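Local coordinates for motility hub protein FimV (Pseudomonas aeruginosa, PDB 4MBQ), which sits in the inner membrane, regulates intracellular cyclic AMP by activating the adenylate cyclase CyaB, and is essential for type IV pilus assembly and twitching motility, at residues E43-G48 with E55-L60. Sequence-based numbering, arbitrary orientation.
Sequences EVLAEG and EARELL
In this tetratricopeptide repeat piece, the C-terminal end of helix 34-47 packs on helix 50-62, with V44 and L45 meeting A56, R57 and L60 chiefly through aliphatic carbons; no hydrogen bond joins the two segments. The axes of helix segments 43-47 and 55-60 come within 9.6 Å and run nearly antiparallel, at 157°. L45 and A56 mark the register, their CA atoms 6.5 Å apart. The methyl of A56 fits between two branches from the other helix: V44 CG1 lies 3.8 Å from A56 CB, and L45 CD2 approaches the same CB to 3.7 Å. V44 directs CG1 to the alanine because this branch stands anti to the backbone N (chi1 176°).

The two methyls of L45 divide its work. CD2 touches A56 and also lies 3.8 Å from R57 CG, where the leucine slants across the aliphatic base of the arginine; CD1 instead meets L60 CD1 tip to tip, also at 3.8 Å. From CG to NE the R57 chain is extended and runs on past L45 CD2, which stays obliquely near the guanidinium.

In this cytoplasmic piece of FimV, helices 15-30 and 34-47 precede helix 50-62, and the contact lies beside the turn joining the last two. TPR motifs of the protein take part in protein-protein interactions. V44 and A56 form the buried side: V44 also rests on K21 and L22 of helix 15-30, while A56 and L60 both touch L41, one turn before L45 on helix 34-47. Near the turn, Q53 NE2 gives a hydrogen bond to L45 O. V44 O accepts from both E47 N and G48 N, the latter at 2.7 Å, as helix 34-47 ends and G48 leaves the helical conformation.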
loop_
_atom_site.group_PDB
_atom_site.type_symbol
_atom_site.label_atom_id
_atom_site.label_comp_id
_atom_site.label_asym_id
_atom_site.label_seq_id
_atom_site.Cartn_x
_atom_site.Cartn_y
_atom_site.Cartn_z
ATOM N N GLU B 43 11.997 -1.162 10.044
ATOM C CA GLU B 43 12.337 -2.446 9.448
ATOM C C GLU B 43 13.248 -2.264 8.234
ATOM O O GLU B 43 14.163 -3.055 8.011
ATOM C CB GLU B 43 11.064 -3.202 9.072
ATOM C CG GLU B 43 10.109 -3.384 10.244
ATOM C CD GLU B 43 8.849 -4.142 9.876
ATOM O OE1 GLU B 43 8.655 -4.434 8.677
ATOM O OE2 GLU B 43 8.054 -4.447 10.790
ATOM N N VAL B 44 13.003 -1.211 7.460
ATOM C CA VAL B 44 13.848 -0.897 6.310
ATOM C C VAL B 44 15.290 -0.610 6.746
ATOM O O VAL B 44 16.245 -1.064 6.111
ATOM C CB VAL B 44 13.288 0.297 5.508
ATOM C CG1 VAL B 44 14.229 0.669 4.372
ATOM C CG2 VAL B 44 11.905 -0.030 4.974
ATOM N N LEU B 45 15.436 0.130 7.841
ATOM C CA LEU B 45 16.752 0.458 8.388
ATOM C C LEU B 45 17.564 -0.790 8.722
ATOM O O LEU B 45 18.782 -0.812 8.553
ATOM C CB LEU B 45 16.612 1.322 9.642
ATOM C CG LEU B 45 16.108 2.753 9.461
ATOM C CD1 LEU B 45 15.993 3.440 10.811
ATOM C CD2 LEU B 45 17.029 3.533 8.536
ATOM N N ALA B 46 16.880 -1.824 9.198
ATOM C CA ALA B 46 17.537 -3.063 9.591
ATOM C C ALA B 46 17.728 -4.027 8.421
ATOM O O ALA B 46 18.606 -4.889 8.459
ATOM C CB ALA B 46 16.753 -3.741 10.709
ATOM N N GLU B 47 16.915 -3.875 7.381
ATOM C CA GLU B 47 16.876 -4.861 6.302
ATOM C C GLU B 47 17.469 -4.382 4.982
ATOM O O GLU B 47 17.970 -5.185 4.195
ATOM C CB GLU B 47 15.437 -5.325 6.067
ATOM C CG GLU B 47 14.813 -6.040 7.252
ATOM C CD GLU B 47 13.335 -6.309 7.057
ATOM O OE1 GLU B 47 12.797 -5.928 5.996
ATOM O OE2 GLU B 47 12.713 -6.898 7.966
ATOM N N GLY B 48 17.402 -3.078 4.736
ATOM C CA GLY B 48 17.739 -2.544 3.430
ATOM C C GLY B 48 19.218 -2.402 3.140
ATOM O O GLY B 48 20.054 -2.531 4.035
ATOM N N GLU B 55 17.250 6.280 2.157
ATOM C CA GLU B 55 15.904 6.760 1.869
ATOM C C GLU B 55 15.014 6.717 3.105
ATOM O O GLU B 55 14.211 7.625 3.335
ATOM C CB GLU B 55 15.272 5.950 0.732
ATOM C CG GLU B 55 13.774 6.184 0.535
ATOM C CD GLU B 55 13.439 7.542 -0.076
ATOM O OE1 GLU B 55 14.308 8.439 -0.094
ATOM O OE2 GLU B 55 12.295 7.709 -0.548
ATOM N N ALA B 56 15.157 5.654 3.895
ATOM C CA ALA B 56 14.391 5.507 5.126
ATOM C C ALA B 56 14.713 6.646 6.080
ATOM O O ALA B 56 13.815 7.239 6.681
ATOM C CB ALA B 56 14.685 4.164 5.780
ATOM N N ARG B 57 16.001 6.950 6.206
ATOM C CA ARG B 57 16.452 8.047 7.051
ATOM C C ARG B 57 15.883 9.375 6.566
ATOM O O ARG B 57 15.431 10.194 7.367
ATOM C CB ARG B 57 17.981 8.104 7.087
ATOM C CG ARG B 57 18.624 6.861 7.687
ATOM C CD ARG B 57 20.142 6.942 7.670
ATOM N NE ARG B 57 20.749 5.756 8.267
ATOM C CZ ARG B 57 21.615 4.963 7.646
ATOM N NH1 ARG B 57 21.992 5.231 6.403
ATOM N NH2 ARG B 57 22.111 3.904 8.272
ATOM N N GLU B 58 15.905 9.578 5.252
ATOM C CA GLU B 58 15.374 10.799 4.653
ATOM C C GLU B 58 13.886 10.939 4.954
ATOM O O GLU B 58 13.419 12.012 5.334
ATOM C CB GLU B 58 15.606 10.805 3.140
ATOM N N LEU B 59 13.149 9.847 4.789
ATOM C CA LEU B 59 11.715 9.847 5.061
ATOM C C LEU B 59 11.419 10.119 6.534
ATOM O O LEU B 59 10.504 10.879 6.859
ATOM C CB LEU B 59 11.082 8.523 4.628
ATOM C CG LEU B 59 10.955 8.330 3.117
ATOM C CD1 LEU B 59 10.351 6.972 2.784
ATOM C CD2 LEU B 59 10.124 9.453 2.511
ATOM N N LEU B 60 12.203 9.506 7.417
ATOM C CA LEU B 60 12.026 9.690 8.855
ATOM C C LEU B 60 12.268 11.133 9.283
ATOM O O LEU B 60 11.523 11.686 10.093
ATOM C CB LEU B 60 12.944 8.750 9.641
ATOM C CG LEU B 60 12.518 7.282 9.682
ATOM C CD1 LEU B 60 13.684 6.395 10.088
ATOM C CD2 LEU B 60 11.348 7.107 10.637
#